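PDB 5X9Q: putative cytidylyltransferase from Burkholderia pseudomallei, which probably catalyses the transfer of AMP from ATP to D-glycero-beta-D-manno-heptose 1-phosphate, giving ADP-heptose and diphosphate. Local coordinates for residues A[68-73]-A[88-93]; A[73-78]-A[107-112]. All coordinates share one frame; numbering follows the deposited sequence.

Contact 1: residues A[68-73]-A[88-93]; sequences VGVNSD and NVQEDR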
loop_
_atom_site.group_PDB
_atom_site.type_symbol
_atom_site.label_atom_id
_atom_site.label_comp_id
_atom_site.label_asym_id
_atom_site.label_seq_id
_atom_site.Cartn_x
_atom_site.Cartn_y
_atom_site.Cartn_z
ATOM N N VAL A 68 -11.203 -6.295 -6.103
ATOM C CA VAL A 68 -11.588 -5.997 -4.726
ATOM C C VAL A 68 -12.897 -5.185 -4.688
ATOM O O VAL A 68 -13.026 -4.154 -5.351
ATOM C CB VAL A 68 -10.477 -5.234 -4.006
ATOM C CG1 VAL A 68 -10.793 -5.118 -2.530
ATOM C CG2 VAL A 68 -9.140 -5.958 -4.209
ATOM N N GLY A 69 -13.889 -5.686 -3.958
ATOM C CA GLY A 69 -15.141 -4.975 -3.762
ATOM C C GLY A 69 -15.115 -4.156 -2.483
ATOM O O GLY A 69 -14.715 -4.641 -1.411
ATOM N N VAL A 70 -15.533 -2.903 -2.577
ATOM C CA VAL A 70 -15.415 -2.022 -1.412
ATOM C C VAL A 70 -16.758 -1.432 -0.990
ATOM O O VAL A 70 -17.412 -0.717 -1.763
ATOM C CB VAL A 70 -14.429 -0.893 -1.686
ATOM C CG1 VAL A 70 -14.321 0.017 -0.476
ATOM C CG2 VAL A 70 -13.076 -1.483 -2.048
ATOM N N ASN A 71 -17.168 -1.746 0.233
ATOM C CA ASN A 71 -18.420 -1.226 0.769
ATOM C C ASN A 71 -18.510 0.298 0.649
ATOM O O ASN A 71 -17.610 1.020 1.107
ATOM C CB ASN A 71 -18.561 -1.627 2.241
ATOM C CG ASN A 71 -18.511 -3.124 2.448
ATOM O OD1 ASN A 71 -17.446 -3.753 2.342
ATOM N ND2 ASN A 71 -19.654 -3.703 2.795
ATOM N N SER A 72 -19.628 0.773 0.100
ATOM C CA SER A 72 -19.955 2.207 0.119
ATOM C C SER A 72 -20.145 2.638 1.553
ATOM O O SER A 72 -20.346 1.800 2.444
ATOM C CB SER A 72 -21.234 2.528 -0.656
ATOM O OG SER A 72 -22.368 2.165 0.120
ATOM N N ASP A 73 -20.096 3.946 1.771
ATOM C CA ASP A 73 -20.210 4.484 3.123
ATOM C C ASP A 73 -21.551 4.102 3.757
ATOM O O ASP A 73 -21.588 3.664 4.917
ATOM C CB ASP A 73 -20.043 6.011 3.096
ATOM C CG ASP A 73 -18.657 6.444 2.597
ATOM O OD1 ASP A 73 -17.659 5.754 2.921
ATOM O OD2 ASP A 73 -18.572 7.455 1.847
ATOM N N ASN A 88 -12.771 7.186 6.488
ATOM C CA ASN A 88 -12.370 7.500 5.159
ATOM C C ASN A 88 -13.551 7.199 4.329
ATOM O O ASN A 88 -14.280 6.231 4.546
ATOM C CB ASN A 88 -11.188 6.631 4.731
ATOM C CG ASN A 88 -9.851 7.248 5.093
ATOM O OD1 ASN A 88 -9.633 8.445 4.898
ATOM N ND2 ASN A 88 -8.946 6.433 5.620
ATOM N N VAL A 89 -13.764 8.090 3.366
ATOM C CA VAL A 89 -14.873 7.996 2.441
ATOM C C VAL A 89 -14.540 6.926 1.422
ATOM O O VAL A 89 -13.377 6.696 1.095
ATOM C CB VAL A 89 -15.149 9.344 1.748
ATOM C CG1 VAL A 89 -15.643 10.367 2.759
ATOM C CG2 VAL A 89 -13.898 9.844 1.042
ATOM N N GLN A 90 -15.577 6.269 0.929
ATOM C CA GLN A 90 -15.415 5.206 -0.045
ATOM C C GLN A 90 -14.488 5.441 -1.227
ATOM O O GLN A 90 -13.977 4.479 -1.804
ATOM C CB GLN A 90 -16.748 4.866 -0.703
ATOM C CG GLN A 90 -16.767 3.519 -1.410
ATOM C CD GLN A 90 -18.002 3.363 -2.277
ATOM O OE1 GLN A 90 -18.954 4.141 -2.162
ATOM N NE2 GLN A 90 -18.019 2.328 -3.105
ATOM N N GLU A 91 -14.262 6.702 -1.598
ATOM C CA GLU A 91 -13.444 6.953 -2.786
ATOM C C GLU A 91 -12.004 6.857 -2.307
ATOM O O GLU A 91 -11.138 6.348 -3.001
ATOM C CB GLU A 91 -13.684 8.312 -3.438
ATOM C CG GLU A 91 -12.888 8.452 -4.749
ATOM C CD GLU A 91 -12.775 9.890 -5.228
ATOM O OE1 GLU A 91 -13.692 10.696 -4.942
ATOM O OE2 GLU A 91 -11.747 10.222 -5.861
ATOM N N ASP A 92 -11.769 7.323 -1.096
ATOM C CA ASP A 92 -10.443 7.266 -0.530
ATOM C C ASP A 92 -10.025 5.847 -0.185
ATOM O O ASP A 92 -8.886 5.468 -0.449
ATOM C CB ASP A 92 -10.378 8.186 0.693
ATOM C CG ASP A 92 -10.272 9.653 0.298
ATOM O OD1 ASP A 92 -10.472 9.966 -0.906
ATOM O OD2 ASP A 92 -10.007 10.496 1.184
ATOM N N ARG A 93 -10.951 5.056 0.358
ATOM C CA ARG A 93 -10.646 3.671 0.685
ATOM C C ARG A 93 -10.343 2.898 -0.583
ATOM O O ARG A 93 -9.407 2.110 -0.611
ATOM C CB ARG A 93 -11.790 3.021 1.449
ATOM C CG ARG A 93 -11.897 3.513 2.873
ATOM C CD ARG A 93 -13.018 2.826 3.625
ATOM N NE ARG A 93 -14.331 3.345 3.259
ATOM C CZ ARG A 93 -15.324 2.595 2.789
ATOM N NH1 ARG A 93 -15.149 1.288 2.617
ATOM N NH2 ARG A 93 -16.490 3.151 2.479
#
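R93 reaches from helix 90-98 to the end of strand 65-71 and holds the backbone carbonyl of N71 end-on, with NH1 2.9 Å and NH2 2.8 Å from N71 O. Because both nitrogens converge on this one oxygen, close to the guanidinium plane, each N-H meets it at a bent angle. NH2 also forms a salt bridge to OD1 of D73 at 2.9 Å, a straighter bond (155° at the hydrogen) that meets the carboxylate from above its plane, the two flat groups being turned 52° apart. NE bonds to N88 O just ahead of the helix, from above the plane of that carbonyl, and V44 O takes a further bond from NH1. Arginine suits the place because its five N-H groups can bind several acceptors around one rigid plane; the chain bends at chi3 (-77°), and the guanidinium plane carries N71 O, D73 OD1 and N88 O near its edge. D73 also leans over the start of the helix, where the backbone N of Q90 makes weak hydrogen bonds to both carboxylate oxygens. These links tie strand 65-71, next to the edge strand of the parallel sheet of this cytidylyltransferase-like Rossmann fold, to helix 90-98, which packs against it. Farther out, Q90 sends an extended side chain across the strand end: its CG lies 3.6 Å from N71 O, and its OE1 rests 3.2 Å from CA of S72. The hydroxyl of S72 is engaged elsewhere, capping the N of S75. V70 turns its branched side chain toward the helix, with CG1 3.4 Å from NH1 of R93, and the same side chain packs on M94 and L97.

Contact 2: residues A[73-78]-A[107-112]; sequences DASVRM and VGFDEK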
loop_
_atom_site.group_PDB
_atom_site.type_symbol
_atom_site.label_atom_id
_atom_site.label_comp_id
_atom_site.label_asym_id
_atom_site.label_seq_id
_atom_site.Cartn_x
_atom_site.Cartn_y
_atom_site.Cartn_z
ATOM N N ASP A 73 -20.096 3.946 1.771
ATOM C CA ASP A 73 -20.210 4.484 3.123
ATOM C C ASP A 73 -21.551 4.102 3.757
ATOM O O ASP A 73 -21.588 3.664 4.917
ATOM C CB ASP A 73 -20.043 6.011 3.096
ATOM C CG ASP A 73 -18.657 6.444 2.597
ATOM O OD1 ASP A 73 -17.659 5.754 2.921
ATOM O OD2 ASP A 73 -18.572 7.455 1.847
ATOM N N ALA A 74 -22.633 4.222 2.992
ATOM C CA ALA A 74 -23.952 3.847 3.483
ATOM C C ALA A 74 -23.944 2.358 3.830
ATOM O O ALA A 74 -24.334 1.962 4.928
ATOM C CB ALA A 74 -25.016 4.148 2.442
ATOM N N SER A 75 -23.490 1.538 2.882
ATOM C CA SER A 75 -23.407 0.096 3.078
ATOM C C SER A 75 -22.640 -0.283 4.344
ATOM O O SER A 75 -23.064 -1.165 5.092
ATOM C CB SER A 75 -22.767 -0.572 1.859
ATOM O OG SER A 75 -22.441 -1.925 2.132
ATOM N N VAL A 76 -21.490 0.344 4.577
ATOM C CA VAL A 76 -20.689 0.025 5.761
ATOM C C VAL A 76 -21.519 0.299 7.005
ATOM O O VAL A 76 -21.403 -0.376 8.028
ATOM C CB VAL A 76 -19.398 0.860 5.815
ATOM C CG1 VAL A 76 -18.645 0.588 7.108
ATOM C CG2 VAL A 76 -18.523 0.562 4.606
ATOM N N ARG A 77 -22.376 1.288 6.916
ATOM C CA ARG A 77 -23.226 1.640 8.029
ATOM C C ARG A 77 -24.206 0.535 8.310
ATOM O O ARG A 77 -24.875 0.540 9.324
ATOM C CB ARG A 77 -24.035 2.880 7.675
ATOM C CG ARG A 77 -23.803 4.073 8.569
ATOM C CD ARG A 77 -24.097 5.347 7.810
ATOM N NE ARG A 77 -22.881 5.961 7.314
ATOM C CZ ARG A 77 -22.807 6.683 6.208
ATOM N NH1 ARG A 77 -21.655 7.192 5.844
ATOM N NH2 ARG A 77 -23.878 6.902 5.467
ATOM N N MET A 78 -24.290 -0.423 7.406
ATOM C CA MET A 78 -25.278 -1.503 7.601
ATOM C C MET A 78 -24.874 -2.581 8.649
ATOM O O MET A 78 -25.738 -3.323 9.118
ATOM C CB MET A 78 -25.845 -2.031 6.278
ATOM C CG MET A 78 -26.780 -1.061 5.573
ATOM S SD MET A 78 -27.356 -1.684 3.981
ATOM C CE MET A 78 -28.352 -0.305 3.419
ATOM N N VAL A 107 -13.864 -2.114 -7.218
ATOM C CA VAL A 107 -15.281 -1.818 -7.468
ATOM C C VAL A 107 -16.016 -1.531 -6.168
ATOM O O VAL A 107 -15.874 -2.282 -5.199
ATOM C CB VAL A 107 -16.006 -2.997 -8.126
ATOM C CG1 VAL A 107 -17.482 -2.692 -8.251
ATOM C CG2 VAL A 107 -15.442 -3.251 -9.457
ATOM N N GLY A 108 -16.799 -0.459 -6.128
ATOM C CA GLY A 108 -17.647 -0.210 -4.967
ATOM C C GLY A 108 -18.995 -0.908 -5.073
ATOM O O GLY A 108 -19.488 -1.117 -6.178
ATOM N N PHE A 109 -19.619 -1.233 -3.941
ATOM C CA PHE A 109 -20.992 -1.726 -3.961
ATOM C C PHE A 109 -21.750 -1.136 -2.787
ATOM O O PHE A 109 -21.161 -0.848 -1.753
ATOM C CB PHE A 109 -21.054 -3.261 -3.930
ATOM C CG PHE A 109 -20.474 -3.872 -2.692
ATOM C CD1 PHE A 109 -19.100 -4.120 -2.595
ATOM C CD2 PHE A 109 -21.294 -4.210 -1.622
ATOM C CE1 PHE A 109 -18.551 -4.689 -1.440
ATOM C CE2 PHE A 109 -20.762 -4.783 -0.461
ATOM C CZ PHE A 109 -19.377 -5.021 -0.369
ATOM N N ASP A 110 -23.055 -0.926 -2.977
ATOM C CA ASP A 110 -23.899 -0.211 -2.012
ATOM C C ASP A 110 -24.677 -1.120 -1.056
ATOM O O ASP A 110 -25.023 -0.719 0.056
ATOM C CB ASP A 110 -24.902 0.656 -2.760
ATOM C CG ASP A 110 -24.257 1.839 -3.436
ATOM O OD1 ASP A 110 -23.531 2.607 -2.770
ATOM O OD2 ASP A 110 -24.521 2.028 -4.637
ATOM N N GLU A 111 -24.987 -2.330 -1.513
ATOM C CA GLU A 111 -25.761 -3.262 -0.714
ATOM C C GLU A 111 -25.003 -3.640 0.558
ATOM O O GLU A 111 -23.803 -3.370 0.698
ATOM C CB GLU A 111 -26.117 -4.528 -1.508
ATOM C CG GLU A 111 -26.786 -4.318 -2.881
ATOM C CD GLU A 111 -25.798 -3.968 -4.008
ATOM O OE1 GLU A 111 -25.017 -4.850 -4.410
ATOM O OE2 GLU A 111 -25.809 -2.831 -4.521
ATOM N N LYS A 112 -25.692 -4.304 1.474
ATOM C CA LYS A 112 -25.093 -4.674 2.747
ATOM C C LYS A 112 -24.104 -5.833 2.586
ATOM O O LYS A 112 -23.120 -5.925 3.321
ATOM C CB LYS A 112 -26.195 -5.068 3.738
ATOM C CG LYS A 112 -25.710 -5.411 5.140
ATOM C CD LYS A 112 -26.874 -5.658 6.087
ATOM C CE LYS A 112 -27.879 -6.632 5.483
ATOM N NZ LYS A 112 -28.918 -7.021 6.489
#
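S75 and E111 supply the one hydrogen bond between these segments: S75 OG donates to E111 O at a modelled distance of 2.4 Å, a very short value, so its exact length is doubtful. With OG anti to the backbone N (chi1 169°), the hydroxyl projects from the short helix 73-76 toward the chain leaving strand 105-109. A small polar residue suits the spot, since S75 and K112 bring their CA atoms within 5.1 Å and a short side chain can reach a main-chain carbonyl directly. Nonpolar contact lies farther along, where M78 and K112 cross at an angle. CB of M78 sits 3.6 Å from CG of K112, while SD of M78 comes equally near K112 CB. Long flexible chains fit this exposed position: the methylenes of K112 pack while its amino group leads away from the helix. F109 adds a slight touch, the hydroxyl of S75 lying 4.2 Å from CE2 and oblique to the ring; most of this buried aromatic serves the neighbouring elements, packing on N71, R24 and L117. Charge enters from outside, as E111 turns away from the helix and forms a salt bridge with R24. Together these contacts join the helix following one strand to the loop following its edge neighbour, at the C-terminal ends of parallel strands, the end of the sheet where Rossmann-like nucleotidyltransferases generally place their active site.

In the fold
The two contacts lie side by side, their centres about 8 Å apart, and share D73, which belongs to both ranges at the start of helix 73-76. Along the chain their segments alternate: 68-73, then 73-78, then 88-93, then 107-112. Strands 65-71 and 105-109 are parallel neighbours at one margin of the five-stranded sheet, 105-109 being its outermost strand within this chain, and V70 N to V107 O (2.7 Å) is a probable hydrogen bond between them. Contact 1 joins the inner strand's end to helix 90-98, while contact 2 joins helix 73-76 to the outer strand's exit, so strand 65-71, helix 73-76, helix 90-98 and strand 105-109, successive in the chain, meet at one corner of the nucleotidyltransferase domain.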